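Local atomic coordinates of lovastatin nonaketide synthase, polyketide synthase component (Aspergillus terreus, PDB entry 7CPX), a protein that builds the nonaketide core of lovastatin, dihydromonacolin L, from malonyl-CoA by repeated condensation, reduction and dehydration with a single methylation on a covalently tethered chain, working with its partner LovC. Residues 312-317 with 337-342; 568-573 with 850-855; 1029-1034 with 1064-1069; 1547-1552 with 1578-1583. The protein carries 2 engineered substitutions. All coordinates share one frame; numbering follows the deposited sequence.

Contact 1: residues 312-317 with 337-342; sequences DRCQFF and TAFFGH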
loop_
_atom_site.group_PDB
_atom_site.type_symbol
_atom_site.label_atom_id
_atom_site.label_comp_id
_atom_site.label_asym_id
_atom_site.label_seq_id
_atom_site.Cartn_x
_atom_site.Cartn_y
_atom_site.Cartn_z
ATOM N N ASP A 312 30.757 40.443 -42.192
ATOM C CA ASP A 312 30.835 39.036 -41.829
ATOM C C ASP A 312 30.033 38.706 -40.578
ATOM O O ASP A 312 29.926 37.528 -40.221
ATOM C CB ASP A 312 32.297 38.637 -41.621
ATOM C CG ASP A 312 33.096 38.658 -42.908
ATOM O OD1 ASP A 312 32.506 38.941 -43.970
ATOM O OD2 ASP A 312 34.315 38.392 -42.856
ATOM N N ARG A 313 29.474 39.710 -39.912
ATOM C CA ARG A 313 28.710 39.507 -38.694
ATOM C C ARG A 313 27.325 38.954 -39.014
ATOM O O ARG A 313 26.878 38.943 -40.163
ATOM C CB ARG A 313 28.577 40.825 -37.935
ATOM C CG ARG A 313 28.502 40.688 -36.425
ATOM C CD ARG A 313 29.825 41.037 -35.758
ATOM N NE ARG A 313 30.356 42.320 -36.205
ATOM C CZ ARG A 313 29.831 43.498 -35.899
ATOM N NH1 ARG A 313 28.750 43.597 -35.144
ATOM N NH2 ARG A 313 30.403 44.603 -36.366
ATOM N N CYS A 314 26.643 38.491 -37.969
ATOM C CA CYS A 314 25.260 38.049 -38.083
ATOM C C CYS A 314 24.337 39.125 -37.528
ATOM O O CYS A 314 24.530 39.599 -36.403
ATOM C CB CYS A 314 25.042 36.732 -37.339
ATOM S SG CYS A 314 25.472 36.787 -35.589
ATOM N N GLN A 315 23.339 39.509 -38.321
ATOM C CA GLN A 315 22.408 40.553 -37.914
ATOM C C GLN A 315 21.391 40.059 -36.899
ATOM O O GLN A 315 20.814 40.874 -36.171
ATOM C CB GLN A 315 21.684 41.114 -39.138
ATOM C CG GLN A 315 22.616 41.628 -40.225
ATOM C CD GLN A 315 23.136 40.520 -41.121
ATOM O OE1 GLN A 315 22.363 39.748 -41.686
ATOM N NE2 GLN A 315 24.455 40.427 -41.242
ATOM N N PHE A 316 21.161 38.753 -36.837
ATOM C CA PHE A 316 20.279 38.149 -35.853
ATOM C C PHE A 316 21.036 37.049 -35.128
ATOM O O PHE A 316 21.935 36.419 -35.690
ATOM C CB PHE A 316 19.013 37.583 -36.509
ATOM C CG PHE A 316 18.091 36.883 -35.552
ATOM C CD1 PHE A 316 17.541 37.557 -34.478
ATOM C CD2 PHE A 316 17.766 35.554 -35.737
ATOM C CE1 PHE A 316 16.692 36.914 -33.600
ATOM C CE2 PHE A 316 16.918 34.904 -34.866
ATOM C CZ PHE A 316 16.378 35.584 -33.794
ATOM N N PHE A 317 20.678 36.832 -33.866
ATOM C CA PHE A 317 21.366 35.851 -33.027
ATOM C C PHE A 317 20.314 35.127 -32.195
ATOM O O PHE A 317 19.846 35.655 -31.184
ATOM C CB PHE A 317 22.405 36.521 -32.141
ATOM C CG PHE A 317 23.355 35.560 -31.491
ATOM C CD1 PHE A 317 22.981 34.844 -30.371
ATOM C CD2 PHE A 317 24.624 35.377 -32.000
ATOM C CE1 PHE A 317 23.854 33.961 -29.775
ATOM C CE2 PHE A 317 25.502 34.493 -31.413
ATOM C CZ PHE A 317 25.119 33.785 -30.298
ATOM N N THR A 337 31.030 40.170 -26.207
ATOM C CA THR A 337 32.477 40.079 -26.338
ATOM C C THR A 337 32.905 39.381 -27.620
ATOM O O THR A 337 34.043 39.571 -28.061
ATOM C CB THR A 337 33.069 39.342 -25.135
ATOM O OG1 THR A 337 32.455 38.054 -25.010
ATOM C CG2 THR A 337 32.840 40.137 -23.862
ATOM N N ALA A 338 32.026 38.582 -28.226
ATOM C CA ALA A 338 32.365 37.939 -29.488
ATOM C C ALA A 338 32.129 38.881 -30.661
ATOM O O ALA A 338 32.983 39.007 -31.545
ATOM C CB ALA A 338 31.548 36.658 -29.660
ATOM N N PHE A 339 30.980 39.554 -30.679
ATOM C CA PHE A 339 30.655 40.481 -31.752
ATOM C C PHE A 339 31.084 41.910 -31.457
ATOM O O PHE A 339 31.038 42.751 -32.360
ATOM C CB PHE A 339 29.151 40.456 -32.030
ATOM C CG PHE A 339 28.634 39.101 -32.403
ATOM C CD1 PHE A 339 28.872 38.576 -33.657
ATOM C CD2 PHE A 339 27.911 38.354 -31.497
ATOM C CE1 PHE A 339 28.400 37.330 -34.001
ATOM C CE2 PHE A 339 27.434 37.108 -31.832
ATOM C CZ PHE A 339 27.678 36.593 -33.087
ATOM N N PHE A 340 31.491 42.202 -30.227
ATOM C CA PHE A 340 31.886 43.549 -29.841
ATOM C C PHE A 340 32.979 43.435 -28.785
ATOM O O PHE A 340 33.578 42.373 -28.601
ATOM C CB PHE A 340 30.672 44.348 -29.346
ATOM C CG PHE A 340 29.510 44.337 -30.298
ATOM C CD1 PHE A 340 29.431 45.256 -31.328
ATOM C CD2 PHE A 340 28.504 43.397 -30.170
ATOM C CE1 PHE A 340 28.367 45.244 -32.208
ATOM C CE2 PHE A 340 27.437 43.377 -31.045
ATOM C CZ PHE A 340 27.367 44.302 -32.067
ATOM N N GLY A 341 33.237 44.536 -28.088
ATOM C CA GLY A 341 34.324 44.559 -27.130
ATOM C C GLY A 341 35.684 44.394 -27.769
ATOM O O GLY A 341 36.574 43.783 -27.169
ATOM N N HIS A 342 35.864 44.922 -28.982
ATOM C CA HIS A 342 37.143 44.834 -29.677
ATOM C C HIS A 342 37.514 46.157 -30.340
ATOM O O HIS A 342 38.350 46.170 -31.251
ATOM C CB HIS A 342 37.108 43.719 -30.727
ATOM C CG HIS A 342 35.980 43.845 -31.704
ATOM N ND1 HIS A 342 35.922 44.848 -32.648
ATOM C CD2 HIS A 342 34.865 43.097 -31.882
ATOM C CE1 HIS A 342 34.821 44.711 -33.366
ATOM N NE2 HIS A 342 34.162 43.655 -32.921
#

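Contact 2: residues 568-573 with 850-855; sequences AQWPGM and CHPALK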
loop_
_atom_site.group_PDB
_atom_site.type_symbol
_atom_site.label_atom_id
_atom_site.label_comp_id
_atom_site.label_asym_id
_atom_site.label_seq_id
_atom_site.Cartn_x
_atom_site.Cartn_y
_atom_site.Cartn_z
ATOM N N ALA A 568 -11.528 4.821 -86.209
ATOM C CA ALA A 568 -11.618 5.126 -84.791
ATOM C C ALA A 568 -11.333 6.586 -84.475
ATOM O O ALA A 568 -11.553 7.008 -83.335
ATOM C CB ALA A 568 -10.642 4.243 -83.998
ATOM N N GLN A 569 -10.851 7.362 -85.443
ATOM C CA GLN A 569 -10.529 8.758 -85.191
ATOM C C GLN A 569 -11.785 9.528 -84.801
ATOM O O GLN A 569 -12.837 9.387 -85.433
ATOM C CB GLN A 569 -9.871 9.387 -86.422
ATOM C CG GLN A 569 -10.819 9.746 -87.564
ATOM C CD GLN A 569 -11.550 8.545 -88.131
ATOM O OE1 GLN A 569 -11.286 7.404 -87.750
ATOM N NE2 GLN A 569 -12.475 8.797 -89.049
ATOM N N TRP A 570 -11.670 10.335 -83.758
ATOM C CA TRP A 570 -12.766 11.139 -83.251
ATOM C C TRP A 570 -12.648 12.570 -83.752
ATOM O O TRP A 570 -11.556 13.032 -84.097
ATOM C CB TRP A 570 -12.770 11.123 -81.718
ATOM C CG TRP A 570 -12.545 9.762 -81.134
ATOM C CD1 TRP A 570 -11.572 9.400 -80.249
ATOM C CD2 TRP A 570 -13.303 8.575 -81.403
ATOM N NE1 TRP A 570 -11.682 8.065 -79.942
ATOM C CE2 TRP A 570 -12.736 7.536 -80.639
ATOM C CE3 TRP A 570 -14.408 8.293 -82.212
ATOM C CZ2 TRP A 570 -13.235 6.235 -80.662
ATOM C CZ3 TRP A 570 -14.903 7.000 -82.232
ATOM C CH2 TRP A 570 -14.316 5.988 -81.461
ATOM N N PRO A 571 -13.757 13.302 -83.825
ATOM C CA PRO A 571 -13.682 14.693 -84.285
ATOM C C PRO A 571 -12.865 15.555 -83.334
ATOM O O PRO A 571 -12.908 15.384 -82.113
ATOM C CB PRO A 571 -15.149 15.132 -84.330
ATOM C CG PRO A 571 -15.848 14.227 -83.376
ATOM C CD PRO A 571 -15.132 12.914 -83.465
ATOM N N GLY A 572 -12.116 16.490 -83.909
ATOM C CA GLY A 572 -11.391 17.470 -83.114
ATOM C C GLY A 572 -10.373 16.881 -82.163
ATOM O O GLY A 572 -10.281 17.316 -81.008
ATOM N N MET A 573 -9.602 15.897 -82.617
ATOM C CA MET A 573 -8.543 15.340 -81.788
ATOM C C MET A 573 -7.338 16.274 -81.769
ATOM O O MET A 573 -7.020 16.938 -82.759
ATOM C CB MET A 573 -8.130 13.960 -82.299
ATOM C CG MET A 573 -9.240 12.919 -82.259
ATOM S SD MET A 573 -9.277 11.938 -80.745
ATOM C CE MET A 573 -9.936 13.118 -79.571
ATOM N N CYS A 850 -6.791 6.815 -80.495
ATOM C CA CYS A 850 -8.235 6.970 -80.322
ATOM C C CYS A 850 -8.809 5.796 -79.526
ATOM O O CYS A 850 -9.354 4.827 -80.059
ATOM C CB CYS A 850 -8.902 7.114 -81.682
ATOM S SG CYS A 850 -7.982 8.211 -82.783
ATOM N N HIS A 851 -8.671 5.911 -78.208
ATOM C CA HIS A 851 -9.350 5.015 -77.289
ATOM C C HIS A 851 -10.860 5.232 -77.402
ATOM O O HIS A 851 -11.309 6.347 -77.689
ATOM C CB HIS A 851 -8.866 5.292 -75.866
ATOM C CG HIS A 851 -9.233 4.239 -74.867
ATOM N ND1 HIS A 851 -10.253 4.403 -73.956
ATOM C CD2 HIS A 851 -8.695 3.021 -74.617
ATOM C CE1 HIS A 851 -10.338 3.325 -73.195
ATOM N NE2 HIS A 851 -9.406 2.471 -73.578
ATOM N N PRO A 852 -11.684 4.188 -77.184
ATOM C CA PRO A 852 -11.459 2.777 -76.856
ATOM C C PRO A 852 -11.639 1.815 -78.031
ATOM O O PRO A 852 -12.291 0.782 -77.873
ATOM C CB PRO A 852 -12.532 2.520 -75.802
ATOM C CG PRO A 852 -13.695 3.324 -76.310
ATOM C CD PRO A 852 -13.109 4.531 -77.034
ATOM N N ALA A 853 -11.074 2.144 -79.192
ATOM C CA ALA A 853 -11.295 1.312 -80.370
ATOM C C ALA A 853 -10.720 -0.088 -80.187
ATOM O O ALA A 853 -11.364 -1.080 -80.548
ATOM C CB ALA A 853 -10.690 1.982 -81.602
ATOM N N LEU A 854 -9.516 -0.191 -79.627
ATOM C CA LEU A 854 -8.789 -1.452 -79.547
ATOM C C LEU A 854 -8.707 -2.008 -78.130
ATOM O O LEU A 854 -7.963 -2.966 -77.899
ATOM C CB LEU A 854 -7.378 -1.276 -80.110
ATOM C CG LEU A 854 -7.282 -0.907 -81.592
ATOM C CD1 LEU A 854 -5.868 -0.470 -81.940
ATOM C CD2 LEU A 854 -7.710 -2.077 -82.463
ATOM N N LYS A 855 -9.449 -1.443 -77.179
ATOM C CA LYS A 855 -9.275 -1.829 -75.781
ATOM C C LYS A 855 -9.716 -3.269 -75.543
ATOM O O LYS A 855 -8.920 -4.118 -75.127
ATOM C CB LYS A 855 -10.048 -0.868 -74.876
ATOM C CG LYS A 855 -9.834 -1.111 -73.384
ATOM C CD LYS A 855 -10.930 -1.975 -72.770
ATOM C CE LYS A 855 -12.239 -1.213 -72.638
ATOM N NZ LYS A 855 -13.289 -2.023 -71.962
#

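Contact 3: residues 1029-1034 with 1064-1069; sequences KAVIFD and IDSCLS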
loop_
_atom_site.group_PDB
_atom_site.type_symbol
_atom_site.label_atom_id
_atom_site.label_comp_id
_atom_site.label_asym_id
_atom_site.label_seq_id
_atom_site.Cartn_x
_atom_site.Cartn_y
_atom_site.Cartn_z
ATOM N N LYS A 1029 6.056 4.966 17.625
ATOM C CA LYS A 1029 7.404 5.513 17.493
ATOM C C LYS A 1029 7.296 6.970 17.076
ATOM O O LYS A 1029 6.833 7.271 15.972
ATOM C CB LYS A 1029 8.226 4.720 16.480
ATOM C CG LYS A 1029 9.647 5.226 16.316
ATOM C CD LYS A 1029 10.479 4.283 15.467
ATOM C CE LYS A 1029 11.933 4.721 15.412
ATOM N NZ LYS A 1029 12.796 3.735 14.704
ATOM N N ALA A 1030 7.723 7.871 17.956
ATOM C CA ALA A 1030 7.757 9.285 17.614
ATOM C C ALA A 1030 8.768 9.526 16.502
ATOM O O ALA A 1030 9.891 9.018 16.545
ATOM C CB ALA A 1030 8.110 10.116 18.844
ATOM N N VAL A 1031 8.364 10.307 15.506
ATOM C CA VAL A 1031 9.232 10.629 14.378
ATOM C C VAL A 1031 10.150 11.770 14.799
ATOM O O VAL A 1031 9.701 12.902 14.994
ATOM C CB VAL A 1031 8.420 10.997 13.132
ATOM C CG1 VAL A 1031 9.251 11.843 12.189
ATOM C CG2 VAL A 1031 7.953 9.744 12.426
ATOM N N ILE A 1032 11.437 11.475 14.933
ATOM C CA ILE A 1032 12.430 12.473 15.308
ATOM C C ILE A 1032 13.077 13.011 14.041
ATOM O O ILE A 1032 13.616 12.245 13.234
ATOM C CB ILE A 1032 13.487 11.873 16.249
ATOM C CG1 ILE A 1032 12.822 11.104 17.395
ATOM C CG2 ILE A 1032 14.387 12.970 16.796
ATOM C CD1 ILE A 1032 11.871 11.931 18.230
ATOM N N PHE A 1033 13.025 14.328 13.864
ATOM C CA PHE A 1033 13.644 14.994 12.726
ATOM C C PHE A 1033 15.026 15.475 13.147
ATOM O O PHE A 1033 15.152 16.329 14.029
ATOM C CB PHE A 1033 12.784 16.157 12.239
ATOM C CG PHE A 1033 11.439 15.741 11.722
ATOM C CD1 PHE A 1033 11.298 15.259 10.436
ATOM C CD2 PHE A 1033 10.317 15.838 12.522
ATOM C CE1 PHE A 1033 10.064 14.876 9.956
ATOM C CE2 PHE A 1033 9.079 15.458 12.050
ATOM C CZ PHE A 1033 8.950 14.974 10.764
ATOM N N ASP A 1034 16.063 14.926 12.512
ATOM C CA ASP A 1034 17.424 15.334 12.838
ATOM C C ASP A 1034 17.641 16.809 12.531
ATOM O O ASP A 1034 18.291 17.525 13.301
ATOM C CB ASP A 1034 18.425 14.470 12.071
ATOM C CG ASP A 1034 19.861 14.747 12.469
ATOM O OD1 ASP A 1034 20.078 15.523 13.422
ATOM O OD2 ASP A 1034 20.774 14.186 11.828
ATOM N N ILE A 1064 0.077 4.850 10.416
ATOM C CA ILE A 1064 1.082 5.796 9.933
ATOM C C ILE A 1064 2.429 5.129 10.185
ATOM O O ILE A 1064 2.957 5.144 11.297
ATOM C CB ILE A 1064 0.974 7.156 10.618
ATOM C CG1 ILE A 1064 -0.311 7.876 10.212
ATOM C CG2 ILE A 1064 2.180 8.009 10.276
ATOM C CD1 ILE A 1064 -1.529 7.392 10.942
ATOM N N ASP A 1065 2.974 4.505 9.146
ATOM C CA ASP A 1065 4.322 3.971 9.212
ATOM C C ASP A 1065 5.330 5.083 8.966
ATOM O O ASP A 1065 5.105 5.986 8.157
ATOM C CB ASP A 1065 4.504 2.862 8.180
ATOM C CG ASP A 1065 3.424 1.802 8.270
ATOM O OD1 ASP A 1065 2.931 1.548 9.389
ATOM O OD2 ASP A 1065 3.070 1.222 7.222
ATOM N N SER A 1066 6.456 5.016 9.673
ATOM C CA SER A 1066 7.461 6.062 9.592
ATOM C C SER A 1066 8.839 5.456 9.390
ATOM O O SER A 1066 9.144 4.371 9.891
ATOM C CB SER A 1066 7.468 6.938 10.849
ATOM O OG SER A 1066 7.640 6.153 12.015
ATOM N N CYS A 1067 9.666 6.183 8.644
ATOM C CA CYS A 1067 11.069 5.836 8.448
ATOM C C CYS A 1067 11.886 7.111 8.558
ATOM O O CYS A 1067 11.781 7.990 7.698
ATOM C CB CYS A 1067 11.299 5.171 7.091
ATOM S SG CYS A 1067 13.011 4.697 6.820
ATOM N N LEU A 1068 12.697 7.209 9.612
ATOM C CA LEU A 1068 13.427 8.445 9.870
ATOM C C LEU A 1068 14.444 8.745 8.777
ATOM O O LEU A 1068 14.567 9.899 8.349
ATOM C CB LEU A 1068 14.121 8.364 11.229
ATOM C CG LEU A 1068 13.226 7.931 12.394
ATOM C CD1 LEU A 1068 13.971 8.036 13.713
ATOM C CD2 LEU A 1068 11.947 8.753 12.433
ATOM N N SER A 1069 15.178 7.736 8.315
ATOM C CA SER A 1069 16.207 7.937 7.306
ATOM C C SER A 1069 16.169 6.786 6.315
ATOM O O SER A 1069 15.873 5.648 6.686
ATOM C CB SER A 1069 17.598 8.040 7.943
ATOM O OG SER A 1069 18.598 8.211 6.954
#

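Contact 4: residues 1547-1552 with 1578-1583; sequences LEITHK and EPFVSF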
loop_
_atom_site.group_PDB
_atom_site.type_symbol
_atom_site.label_atom_id
_atom_site.label_comp_id
_atom_site.label_asym_id
_atom_site.label_seq_id
_atom_site.Cartn_x
_atom_site.Cartn_y
_atom_site.Cartn_z
ATOM N N LEU A 1547 39.307 0.773 63.574
ATOM C CA LEU A 1547 39.149 -0.630 63.932
ATOM C C LEU A 1547 40.531 -1.262 63.895
ATOM O O LEU A 1547 41.177 -1.277 62.842
ATOM C CB LEU A 1547 38.212 -1.361 62.970
ATOM C CG LEU A 1547 36.759 -0.900 62.869
ATOM C CD1 LEU A 1547 36.568 0.009 61.669
ATOM C CD2 LEU A 1547 35.842 -2.113 62.788
ATOM N N GLU A 1548 40.992 -1.771 65.033
ATOM C CA GLU A 1548 42.341 -2.313 65.081
ATOM C C GLU A 1548 42.472 -3.253 66.268
ATOM O O GLU A 1548 41.659 -3.236 67.197
ATOM C CB GLU A 1548 43.384 -1.191 65.160
ATOM C CG GLU A 1548 44.807 -1.614 64.808
ATOM C CD GLU A 1548 44.912 -2.238 63.429
ATOM O OE1 GLU A 1548 44.516 -3.413 63.272
ATOM O OE2 GLU A 1548 45.387 -1.552 62.501
ATOM N N ILE A 1549 43.518 -4.077 66.217
ATOM C CA ILE A 1549 43.780 -5.039 67.276
ATOM C C ILE A 1549 44.131 -4.310 68.565
ATOM O O ILE A 1549 44.836 -3.291 68.558
ATOM C CB ILE A 1549 44.908 -5.999 66.857
ATOM C CG1 ILE A 1549 46.167 -5.216 66.466
ATOM C CG2 ILE A 1549 44.446 -6.877 65.706
ATOM C CD1 ILE A 1549 47.403 -6.079 66.307
ATOM N N THR A 1550 43.630 -4.828 69.683
ATOM C CA THR A 1550 43.933 -4.277 70.994
ATOM C C THR A 1550 43.749 -5.371 72.034
ATOM O O THR A 1550 43.074 -6.373 71.789
ATOM C CB THR A 1550 43.044 -3.067 71.315
ATOM O OG1 THR A 1550 43.365 -2.561 72.615
ATOM C CG2 THR A 1550 41.572 -3.447 71.272
ATOM N N HIS A 1551 44.369 -5.174 73.196
ATOM C CA HIS A 1551 44.194 -6.053 74.353
ATOM C C HIS A 1551 44.298 -7.527 73.946
ATOM O O HIS A 1551 43.339 -8.296 74.003
ATOM C CB HIS A 1551 42.858 -5.765 75.044
ATOM C CG HIS A 1551 42.790 -4.408 75.670
ATOM N ND1 HIS A 1551 43.378 -4.118 76.883
ATOM C CD2 HIS A 1551 42.207 -3.261 75.250
ATOM C CE1 HIS A 1551 43.159 -2.850 77.183
ATOM N NE2 HIS A 1551 42.452 -2.308 76.209
ATOM N N LYS A 1552 45.507 -7.893 73.523
ATOM C CA LYS A 1552 45.756 -9.239 73.026
ATOM C C LYS A 1552 45.266 -10.290 74.013
ATOM O O LYS A 1552 45.321 -10.108 75.232
ATOM C CB LYS A 1552 47.250 -9.450 72.770
ATOM C CG LYS A 1552 47.553 -10.679 71.933
ATOM C CD LYS A 1552 49.047 -10.901 71.779
ATOM C CE LYS A 1552 49.337 -12.129 70.930
ATOM N NZ LYS A 1552 50.795 -12.422 70.844
ATOM N N GLU A 1578 52.774 -5.441 65.216
ATOM C CA GLU A 1578 52.397 -4.071 65.518
ATOM C C GLU A 1578 51.501 -4.170 66.744
ATOM O O GLU A 1578 50.376 -4.677 66.643
ATOM C CB GLU A 1578 51.686 -3.394 64.345
ATOM C CG GLU A 1578 51.325 -1.936 64.605
ATOM C CD GLU A 1578 52.517 -1.096 65.024
ATOM O OE1 GLU A 1578 53.636 -1.363 64.539
ATOM O OE2 GLU A 1578 52.336 -0.172 65.843
ATOM N N PRO A 1579 51.954 -3.701 67.912
ATOM C CA PRO A 1579 51.370 -4.171 69.178
ATOM C C PRO A 1579 49.852 -4.177 69.211
ATOM O O PRO A 1579 49.196 -3.374 68.541
ATOM C CB PRO A 1579 51.935 -3.185 70.208
ATOM C CG PRO A 1579 53.179 -2.661 69.597
ATOM C CD PRO A 1579 52.928 -2.617 68.125
ATOM N N PHE A 1580 49.287 -5.089 70.002
ATOM C CA PHE A 1580 47.861 -5.064 70.289
ATOM C C PHE A 1580 47.590 -3.891 71.215
ATOM O O PHE A 1580 47.234 -4.074 72.384
ATOM C CB PHE A 1580 47.405 -6.375 70.928
ATOM C CG PHE A 1580 47.299 -7.517 69.960
ATOM C CD1 PHE A 1580 48.435 -8.099 69.423
ATOM C CD2 PHE A 1580 46.063 -8.021 69.605
ATOM C CE1 PHE A 1580 48.335 -9.154 68.537
ATOM C CE2 PHE A 1580 45.955 -9.072 68.720
ATOM C CZ PHE A 1580 47.092 -9.642 68.187
ATOM N N VAL A 1581 47.771 -2.682 70.689
ATOM C CA VAL A 1581 47.761 -1.461 71.482
ATOM C C VAL A 1581 46.498 -1.410 72.330
ATOM O O VAL A 1581 45.381 -1.477 71.807
ATOM C CB VAL A 1581 47.873 -0.224 70.572
ATOM C CG1 VAL A 1581 47.886 1.047 71.393
ATOM C CG2 VAL A 1581 49.122 -0.312 69.707
ATOM N N SER A 1582 46.669 -1.311 73.646
ATOM C CA SER A 1582 45.533 -1.104 74.530
ATOM C C SER A 1582 44.918 0.263 74.262
ATOM O O SER A 1582 45.591 1.189 73.802
ATOM C CB SER A 1582 45.967 -1.209 75.990
ATOM O OG SER A 1582 46.987 -0.271 76.284
ATOM N N PHE A 1583 43.621 0.391 74.550
ATOM C CA PHE A 1583 42.963 1.669 74.308
ATOM C C PHE A 1583 43.646 2.800 75.067
ATOM O O PHE A 1583 43.587 3.950 74.624
ATOM C CB PHE A 1583 41.475 1.593 74.673
ATOM C CG PHE A 1583 41.204 1.499 76.148
ATOM C CD1 PHE A 1583 41.173 2.636 76.940
ATOM C CD2 PHE A 1583 40.950 0.273 76.738
ATOM C CE1 PHE A 1583 40.914 2.548 78.293
ATOM C CE2 PHE A 1583 40.689 0.180 78.090
ATOM C CZ PHE A 1583 40.670 1.319 78.869
#

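Contact 1: residues 312-317 with 337-342
Three side chains of 312-317 close round the F339 ring. Among the apolar contacts, F317 brings its CD2-CE2 side to the edge of that ring, CE2 lying 3.3 Å from F339 CE2. The two phenyl planes are steeply inclined, at 79°, and meet obliquely. C314 makes an oblique sulfur-aromatic contact, its SG 4.0 Å from the centroid of the F339 ring; a small, polarisable thiol suits such a buried place.

R313 packs against both phenylalanines without a hydrogen bond across the contact. Bent at chi2 and chi3, its chain runs past the F339 edge, with CD 3.4 Å from CD1 of F339. The guanidinium then lies with one face under F339 O, and NH1 comes within 3.4 Å of CE1 of F340, the two planes 77° apart. Within its own segment F339 O accepts a hydrogen bond from H342 NE2, 3.3 Å long, across the helix end, where F340 is the first residue to leave helical geometry.

Helix 327-339 is thus closed onto the strand it follows. Strands 316-318 and 356-358 are parallel neighbours, making this a beta-alpha-beta crossover in the thiolase-fold ketosynthase; the F317 side chain lies about 7 Å from that of H320, a predicted active-site residue.

Contact 2: residues 568-573 with 850-855
W570 turns its indole against the chain at C850-P852, with its N-H edge leading. NE1 gives a hydrogen bond to H851 O, 2.9 Å away; the bond is bent, and the donor stands 38° out of the carbonyl plane. Tryptophan suits this place because one group offers both a broad apolar surface and a donor for a backbone oxygen. C850 approaches obliquely: its CB is 3.4 Å from W570 NE1, and its SG lies 4.9 Å from the centroid of the five-membered ring, a loose sulfur-aromatic contact. With SG beside the backbone N (chi1 -43°), the thiol also reaches Q569 CA at 3.5 Å. Farther along the indole, W570 CZ2 meets CD of P852 at 4.0 Å, the two side chains crossing at about a right angle; P852 follows a cis peptide bond. A568 and A853 face each other through their methyl groups, small enough for the backbones to come close.

Both segments are loops that follow adjacent parallel strands, 558-563 and 844-848, of the transacylase sheet. The first leads into helix 575-578; the second, with L854 at the N-cap, into helix 855-865. Helix 624-644 packs on Q569 and M573.

Contact 3: residues 1029-1034 with 1064-1069
S1066 and K1029 meet through a shared polar partner: S1066 OG and K1029 O are both hydrogen-bonded to OG of S1077, on strand 1075-1087. Those two atoms are themselves 4.2 Å apart, so the segments share this partner without bonding to each other. Serine suits position 1066, since its short side chain carries a hydroxyl into the interior while its CB still packs against an apolar neighbour.

That neighbour is V1031, whose two methyls do different work. CG2, anti to the carbonyl carbon, reaches CB of S1066 at 3.3 Å. CG1 points to the other side, lying over the rim of the F1033 ring on one face and 4.1 Å from CD2 of L1068. A branched residue can thus touch the strand and the turn beyond it at once.

L1068 sends its isobutyl group back over the opposing chain. Its CD2 rests on the backbone, 3.8 Å from V1031 CA and 3.7 Å from I1032 N, while CD1 meets the extended K1029 chain at CE, 4.2 Å away. The methylenes of the lysine serve as apolar cover here.

I1032 turns the tip of its side chain off this packing, and that side chain is about 8 Å from that of H985. The short, weakly bonded strand about 1032-1033 pairs antiparallel with 990-992, and strand 1057-1067 belongs to the long antiparallel strands of the predicted N-terminal hotdog. The contact packs a short strand near H985, the predicted proton acceptor of dehydration, against the end of a long strand of the predicted hotdog fold.

Contact 4: residues 1547-1552 with 1578-1583
F1580, the residue most covered here, is clasped between I1549 and K1552. I1549 sets CD1 over the centre of one face, 3.7 Å from the ring centroid, and K1552 sets CG over the opposite face at 3.6 Å. Both approaches run almost along the ring normal, within about 6°, making two clear CH-pi contacts on a flat ring suited to being gripped from both sides. I1549 can reach over because its CG1 lies between the backbone N and carbonyl carbon (chi1 55°), turning CD1 toward the phenyl. The K1552 chain, fully extended, runs across the ring with its methylenes and carries NZ beyond it to a salt bridge with E1324.

H1551 meets the end of the other segment. CB of S1582 lies over one face of the imidazole, 3.9 Å from its centroid, while the F1583 ring lies beside the imidazole, neither over the other's face, with centroids 5.3 Å apart. H1551 N makes a weak hydrogen bond to F1580 O, 3.2 Å long. F1580 is itself the centre of an inverse gamma turn.

The segment 1547-1552 leaves strand 1542-1547, which lies between strands 1512-1518 and 1614-1618, and leads into helix 1554-1561. From that helix the chain returns through 1578-1583 into helix 1583-1592, with S1582 as its N-cap bonded to R1585 N. W1567 meets F1580 with its ring nearly perpendicular.

How the contacts relate
The four contacts follow one another along the chain, each closing before the next opens, and each lies in, beside or between different sheets. Contact 1 lies in the ketosynthase, contact 2 in the malonyl transacylase, contact 3 in the dehydratase and contact 4 beside the methyltransferase sheet. None touches another: the closest pair, 1 and 3, have nearest atoms about 45 Å apart. Contacts 2 and 4 lie on opposite sides of the chain's centre, their centres about 161 Å apart, whereas the centre of contact 3 is about 2 Å from that of the chain. Each joins parts of one fold only, in keeping with a synthase built from separate catalytic units on one polypeptide.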